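Local structure of O-methyltransferase (Burkholderia thailandensis, 3MCZ) at residues A[289-292]-A[296-299]; A[317-322]-A[340-345]. The protein probably transfers a methyl group from S-adenosyl-L-methionine to an oxygen atom of an unidentified substrate, as a dimer of the O-methyltransferase family. All blocks are in the same frame, centred on the assembly; numbering follows the deposited sequence.

Interaction 1 of 2, residues A[289-292]-A[296-299]; sequences TMND and TPAL
Asn291 and Thr296 face each other across a short turn and meet twice, once through the backbone and once through their side chains; this doubly bonded pair is the tightly packed part of the contact. The amide N of Asn291 donates to the carbonyl O of Thr296 at 2.9 Å, with an N-H...O angle of 167°. Beside this nearly straight bond, ND2 of Asn291 reaches OG1 of Thr296 at 2.8 Å, but the angle at the hydrogen falls to 130° and the hydroxyl lies 33° out of the amide plane. The two side chains cross at about a right angle. The first torsion of Thr296 places OG1 between its own N and carbonyl carbon, where it meets the Asn291 amide and also pairs with OD1 of Asp293, within the turn.

Packing is looser at Pro297, entered through a cis peptide bond. The CD-CG edge of its ring rests on the carbonyl O of Thr289, with CD 3.5 Å from Thr289 O, whereas the two side chains come only to 4.5 Å, between CG2 of Thr289 and CD of Pro297. The contact lies at the surface, and four of its five touching residues are partly exposed, Met290 being buried. The loop leads from strand 281-288 into helix 298-310 of the Rossmann-like methyltransferase domain, where Ala298 packs on Ala82 of the second subunit.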
ATOM      1  N   THR A 289       1.282  23.118   2.244  1.00 14.03           N
ATOM      2  CA  THR A 289       0.759  23.836   3.417  1.00 14.26           C
ATOM      3  C   THR A 289       0.876  22.974   4.683  1.00 14.96           C
ATOM      4  O   THR A 289       0.454  21.805   4.697  1.00 14.42           O
ATOM      5  CB  THR A 289      -0.704  24.181   3.201  1.00 14.53           C
ATOM      6  OG1 THR A 289      -0.822  24.948   2.005  1.00 14.39           O
ATOM      7  CG2 THR A 289      -1.289  24.965   4.380  1.00 15.18           C
HETATM    8  N   MSE A 290       1.474  23.539   5.717  1.00 15.01           N
HETATM    9  CA  MSE A 290       1.640  22.842   6.990  0.50 15.72           C
HETATM   10  C   MSE A 290       1.510  23.854   8.111  1.00 15.70           C
HETATM   11  O   MSE A 290       2.246  24.849   8.135  1.00 15.03           O
HETATM   12  CB  MSE A 290       3.024  22.187   7.032  0.50 16.34           C
HETATM   13  CG  MSE A 290       3.462  21.782   8.429  0.50 18.63           C
HETATM   14 SE   MSE A 290       5.278  21.128   8.520  0.50 18.39          SE
HETATM   15  CE  MSE A 290       4.611  19.242   8.445  0.50 11.73           C
ATOM     16  N   ASN A 291       0.616  23.592   9.048  1.00 15.38           N
ATOM     17  CA  ASN A 291       0.448  24.466  10.185  1.00 15.67           C
ATOM     18  C   ASN A 291       1.598  24.289  11.188  1.00 15.90           C
ATOM     19  O   ASN A 291       2.356  23.298  11.125  1.00 14.11           O
ATOM     20  CB  ASN A 291      -0.909  24.205  10.848  1.00 16.21           C
ATOM     21  CG  ASN A 291      -2.067  24.508   9.925  1.00 19.74           C
ATOM     22  OD1 ASN A 291      -1.890  25.148   8.905  1.00 22.92           O
ATOM     23  ND2 ASN A 291      -3.238  24.044  10.271  1.00 22.50           N
ATOM     24  N   ASP A 292       1.712  25.226  12.131  1.00 15.34           N
ATOM     25  CA  ASP A 292       2.735  25.123  13.216  1.00 15.79           C
ATOM     26  C   ASP A 292       2.638  23.857  14.093  1.00 15.31           C
ATOM     27  O   ASP A 292       3.622  23.419  14.660  1.00 15.81           O
ATOM     28  CB  ASP A 292       2.701  26.383  14.091  1.00 17.01           C
ATOM     29  CG  ASP A 292       3.442  27.558  13.441  1.00 19.99           C
ATOM     30  OD1 ASP A 292       4.449  27.339  12.685  1.00 23.59           O
ATOM     31  OD2 ASP A 292       3.036  28.700  13.708  1.00 24.59           O
ATOM     32  N   THR A 296      -1.402  19.193  10.930  1.00 15.27           N
ATOM     33  CA  THR A 296      -2.515  19.654  10.161  1.00 16.64           C
ATOM     34  C   THR A 296      -2.003  20.509   9.014  1.00 17.72           C
ATOM     35  O   THR A 296      -1.090  21.307   9.224  1.00 19.66           O
ATOM     36  CB  THR A 296      -3.487  20.444  11.043  1.00 16.76           C
ATOM     37  OG1 THR A 296      -2.844  21.587  11.547  1.00 22.99           O
ATOM     38  CG2 THR A 296      -3.845  19.683  12.245  1.00 15.86           C
ATOM     39  N   PRO A 297      -2.545  20.312   7.798  1.00 18.06           N
ATOM     40  CA  PRO A 297      -3.420  19.187   7.385  1.00 17.42           C
ATOM     41  C   PRO A 297      -2.712  17.849   7.494  1.00 16.47           C
ATOM     42  O   PRO A 297      -1.494  17.800   7.387  1.00 14.55           O
ATOM     43  CB  PRO A 297      -3.740  19.479   5.908  1.00 18.58           C
ATOM     44  CG  PRO A 297      -3.063  20.763   5.573  1.00 19.43           C
ATOM     45  CD  PRO A 297      -2.295  21.275   6.716  1.00 19.14           C
ATOM     46  N   ALA A 298      -3.469  16.765   7.720  1.00 16.69           N
ATOM     47  CA  ALA A 298      -2.858  15.483   8.032  1.00 17.68           C
ATOM     48  C   ALA A 298      -1.865  15.043   6.960  1.00 17.83           C
ATOM     49  O   ALA A 298      -0.820  14.431   7.259  1.00 18.78           O
ATOM     50  CB  ALA A 298      -3.945  14.392   8.239  1.00 17.97           C
ATOM     51  N   LEU A 299      -2.208  15.279   5.701  1.00 17.56           N
ATOM     52  CA  LEU A 299      -1.331  14.814   4.622  1.00 18.11           C
ATOM     53  C   LEU A 299       0.028  15.559   4.601  1.00 16.87           C
ATOM     54  O   LEU A 299       1.013  15.031   4.094  1.00 15.86           O
ATOM     55  CB  LEU A 299      -2.073  14.824   3.277  1.00 20.13           C
ATOM     56  CG  LEU A 299      -3.139  13.694   3.175  1.00 24.58           C
ATOM     57  CD1 LEU A 299      -3.871  13.760   1.819  1.00 29.40           C
ATOM     58  CD2 LEU A 299      -2.574  12.238   3.417  1.00 29.60           C
TER

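Interaction 2 of 2, residues A[317-322]-A[340-345]; sequences HPTPWI and RYTLLI
Ile322 sends CG2 to CD1 of Leu344 at 3.5 Å, the closest approach in an apolar contact between the first turn of helix 319-328 and strand 341-347; no hydrogen bond crosses between the two segments. That methyl group stands anti to the Ile322 backbone N (chi1 -62° for CG1), which turns it to the strand. The same CD1 of Leu344 also lies 4.1 Å from the carbonyl O of Thr319. One turn back along the helix, the two threonines meet methyl to methyl, CG2 of Thr319 standing 3.8 Å from CG2 of Thr342, and the side chains cross at a slant.

Polar contacts run outward instead. Both threonine hydroxyls are paired with the loop after strand 281-288, OG1 of Thr319 with the N of Met290 and OG1 of Thr342 with OG1 of Thr289, which leaves the methyl groups to make the contact. Pro318 is the N-cap residue, just before the helix, and its carbonyl O accepts from the N of Ile322 at 3.0 Å.

All four touching side chains are buried: Ile322 also packs on Thr287 of strand 281-288 and Ile270 of helix 263-275, while Leu344 leans on Val333 and Glu335 of strand 332-338.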
ATOM      1  N   HIS A 317       8.786  21.986   6.407  1.00 14.28           N
ATOM      2  CA  HIS A 317       8.787  23.037   7.398  1.00 15.05           C
ATOM      3  C   HIS A 317       7.434  23.758   7.430  1.00 14.54           C
ATOM      4  O   HIS A 317       6.806  23.951   6.372  1.00 13.91           O
ATOM      5  CB  HIS A 317       9.926  24.015   7.105  1.00 14.58           C
ATOM      6  CG  HIS A 317      11.251  23.327   7.012  1.00 16.50           C
ATOM      7  ND1 HIS A 317      11.822  22.692   8.095  1.00 22.04           N
ATOM      8  CD2 HIS A 317      12.080  23.121   5.969  1.00 17.37           C
ATOM      9  CE1 HIS A 317      12.964  22.140   7.720  1.00 21.07           C
ATOM     10  NE2 HIS A 317      13.149  22.392   6.437  1.00 17.37           N
ATOM     11  N   PRO A 318       6.984  24.139   8.628  1.00 15.40           N
ATOM     12  CA  PRO A 318       5.708  24.840   8.689  1.00 15.33           C
ATOM     13  C   PRO A 318       5.668  26.115   7.868  1.00 15.61           C
ATOM     14  O   PRO A 318       6.618  26.892   7.853  1.00 15.52           O
ATOM     15  CB  PRO A 318       5.517  25.138  10.175  1.00 16.11           C
ATOM     16  CG  PRO A 318       6.385  24.083  10.899  1.00 16.91           C
ATOM     17  CD  PRO A 318       7.533  23.833   9.973  1.00 15.79           C
ATOM     18  N   THR A 319       4.523  26.336   7.231  1.00 14.92           N
ATOM     19  CA  THR A 319       4.337  27.473   6.356  1.00 14.76           C
ATOM     20  C   THR A 319       4.443  28.806   7.071  1.00 14.83           C
ATOM     21  O   THR A 319       5.064  29.706   6.538  1.00 13.93           O
ATOM     22  CB  THR A 319       3.010  27.307   5.553  1.00 14.25           C
ATOM     23  OG1 THR A 319       3.028  25.997   4.941  1.00 15.29           O
ATOM     24  CG2 THR A 319       2.892  28.392   4.486  1.00 14.52           C
ATOM     25  N   PRO A 320       3.844  28.946   8.269  1.00 14.45           N
ATOM     26  CA  PRO A 320       4.057  30.182   9.009  1.00 14.97           C
ATOM     27  C   PRO A 320       5.513  30.424   9.393  1.00 15.30           C
ATOM     28  O   PRO A 320       5.932  31.582   9.496  1.00 14.68           O
ATOM     29  CB  PRO A 320       3.198  30.011  10.279  1.00 14.74           C
ATOM     30  CG  PRO A 320       2.149  28.998   9.881  1.00 14.70           C
ATOM     31  CD  PRO A 320       2.896  28.057   8.960  1.00 14.85           C
ATOM     32  N   TRP A 321       6.280  29.355   9.600  1.00 15.30           N
ATOM     33  CA  TRP A 321       7.701  29.505   9.934  1.00 15.49           C
ATOM     34  C   TRP A 321       8.462  30.021   8.702  1.00 15.82           C
ATOM     35  O   TRP A 321       9.267  30.955   8.807  1.00 14.67           O
ATOM     36  CB  TRP A 321       8.303  28.183  10.419  1.00 16.19           C
ATOM     37  CG  TRP A 321       9.743  28.286  10.723  1.00 15.72           C
ATOM     38  CD1 TRP A 321      10.312  28.711  11.880  1.00 18.38           C
ATOM     39  CD2 TRP A 321      10.805  27.963   9.842  1.00 15.82           C
ATOM     40  NE1 TRP A 321      11.683  28.684  11.770  1.00 16.94           N
ATOM     41  CE2 TRP A 321      12.006  28.253  10.508  1.00 18.54           C
ATOM     42  CE3 TRP A 321      10.856  27.500   8.533  1.00 14.41           C
ATOM     43  CZ2 TRP A 321      13.255  28.044   9.923  1.00 15.29           C
ATOM     44  CZ3 TRP A 321      12.110  27.278   7.957  1.00 17.78           C
ATOM     45  CH2 TRP A 321      13.284  27.541   8.663  1.00 17.20           C
ATOM     46  N   ILE A 322       8.192  29.422   7.544  1.00 15.44           N
ATOM     47  CA  ILE A 322       8.778  29.918   6.291  1.00 15.60           C
ATOM     48  C   ILE A 322       8.431  31.408   6.083  1.00 14.94           C
ATOM     49  O   ILE A 322       9.301  32.223   5.771  1.00 13.69           O
ATOM     50  CB  ILE A 322       8.345  29.080   5.060  1.00 15.56           C
ATOM     51  CG1 ILE A 322       8.824  27.630   5.220  1.00 14.97           C
ATOM     52  CG2 ILE A 322       8.910  29.716   3.784  1.00 13.98           C
ATOM     53  CD1 ILE A 322       8.220  26.559   4.194  1.00 10.91           C
ATOM     54  N   ARG A 340      -3.494  21.957  -1.979  1.00 19.41           N
ATOM     55  CA  ARG A 340      -2.746  21.611  -0.769  1.00 19.69           C
ATOM     56  C   ARG A 340      -1.429  22.394  -0.574  1.00 17.99           C
ATOM     57  O   ARG A 340      -0.670  22.125   0.380  1.00 16.25           O
ATOM     58  CB  ARG A 340      -2.433  20.105  -0.791  1.00 21.41           C
ATOM     59  CG  ARG A 340      -1.404  19.668  -1.837  1.00 27.60           C
ATOM     60  CD  ARG A 340      -1.053  18.157  -1.713  1.00 34.14           C
ATOM     61  NE  ARG A 340      -2.025  17.263  -2.349  1.00 38.46           N
ATOM     62  CZ  ARG A 340      -2.146  15.958  -2.075  1.00 42.37           C
ATOM     63  NH1 ARG A 340      -3.060  15.226  -2.700  1.00 43.19           N
ATOM     64  NH2 ARG A 340      -1.373  15.380  -1.158  1.00 44.84           N
ATOM     65  N   TYR A 341      -1.136  23.291  -1.513  1.00 16.22           N
ATOM     66  CA  TYR A 341       0.063  24.110  -1.499  1.00 16.06           C
ATOM     67  C   TYR A 341      -0.239  25.560  -1.127  1.00 14.23           C
ATOM     68  O   TYR A 341      -1.351  26.073  -1.337  1.00 14.82           O
ATOM     69  CB  TYR A 341       0.781  24.007  -2.865  1.00 16.67           C
ATOM     70  CG  TYR A 341       1.627  22.784  -3.031  1.00 19.93           C
ATOM     71  CD1 TYR A 341       1.082  21.552  -3.397  1.00 28.56           C
ATOM     72  CD2 TYR A 341       2.984  22.847  -2.810  1.00 26.77           C
ATOM     73  CE1 TYR A 341       1.909  20.404  -3.534  1.00 31.13           C
ATOM     74  CE2 TYR A 341       3.793  21.742  -2.935  1.00 29.76           C
ATOM     75  CZ  TYR A 341       3.260  20.525  -3.279  1.00 30.43           C
ATOM     76  OH  TYR A 341       4.145  19.458  -3.391  1.00 37.97           O
ATOM     77  N   THR A 342       0.764  26.217  -0.548  1.00 13.81           N
ATOM     78  CA  THR A 342       0.765  27.647  -0.352  1.00 13.54           C
ATOM     79  C   THR A 342       1.896  28.245  -1.197  1.00 12.68           C
ATOM     80  O   THR A 342       3.046  27.791  -1.142  1.00 13.30           O
ATOM     81  CB  THR A 342       0.971  28.014   1.148  1.00 13.78           C
ATOM     82  OG1 THR A 342      -0.108  27.456   1.928  1.00 14.78           O
ATOM     83  CG2 THR A 342       1.034  29.560   1.392  1.00 15.67           C
ATOM     84  N   LEU A 343       1.557  29.296  -1.919  1.00 12.78           N
ATOM     85  CA  LEU A 343       2.514  30.147  -2.596  1.00 12.93           C
ATOM     86  C   LEU A 343       2.722  31.399  -1.747  1.00 13.36           C
ATOM     87  O   LEU A 343       1.764  32.142  -1.439  1.00 14.29           O
ATOM     88  CB  LEU A 343       2.029  30.496  -4.005  1.00 13.26           C
ATOM     89  CG  LEU A 343       2.983  31.385  -4.819  1.00 14.05           C
ATOM     90  CD1 LEU A 343       4.327  30.669  -5.154  1.00 16.31           C
ATOM     91  CD2 LEU A 343       2.271  31.825  -6.110  1.00 18.19           C
ATOM     92  N   LEU A 344       3.942  31.567  -1.270  1.00 13.70           N
ATOM     93  CA  LEU A 344       4.330  32.751  -0.519  1.00 13.73           C
ATOM     94  C   LEU A 344       5.038  33.680  -1.475  1.00 14.18           C
ATOM     95  O   LEU A 344       5.854  33.231  -2.301  1.00 14.02           O
ATOM     96  CB  LEU A 344       5.249  32.401   0.655  1.00 14.14           C
ATOM     97  CG  LEU A 344       4.653  31.502   1.743  1.00 15.43           C
ATOM     98  CD1 LEU A 344       5.836  31.057   2.718  1.00 15.14           C
ATOM     99  CD2 LEU A 344       3.547  32.220   2.495  1.00 15.17           C
ATOM    100  N   ILE A 345       4.701  34.966  -1.385  1.00 13.42           N
ATOM    101  CA  ILE A 345       5.252  35.972  -2.266  1.00 14.10           C
ATOM    102  C   ILE A 345       5.882  37.033  -1.361  1.00 14.77           C
ATOM    103  O   ILE A 345       5.188  37.816  -0.703  1.00 15.10           O
ATOM    104  CB  ILE A 345       4.149  36.558  -3.207  1.00 14.50           C
ATOM    105  CG1 ILE A 345       3.432  35.452  -4.017  1.00 17.54           C
ATOM    106  CG2 ILE A 345       4.709  37.630  -4.194  1.00 14.82           C
ATOM    107  CD1 ILE A 345       1.975  35.151  -3.534  1.00 21.59           C
TER

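The two contacts illustrate how a loop can join a surface turn to a buried helix-sheet interface. Their centres lie about 10 Å apart, on the same side of the chain's centre, and along the chain interaction 1 closes before interaction 2 opens. They touch through 289-290: besides the bonds of the threonine hydroxyls, Met290 O lies 2.9 Å from Thr319 N, a probable hydrogen bond. Strands 281-288 and 341-347 are antiparallel neighbours in the seven-stranded mixed sheet, whose order 3-2-1-4-5-7-6 is that of the class I methyltransferase fold. Helix 319-328 packs on this sheet through interaction 2, while interaction 1 shapes the loop leading into helix 298-310, which also reaches the second subunit.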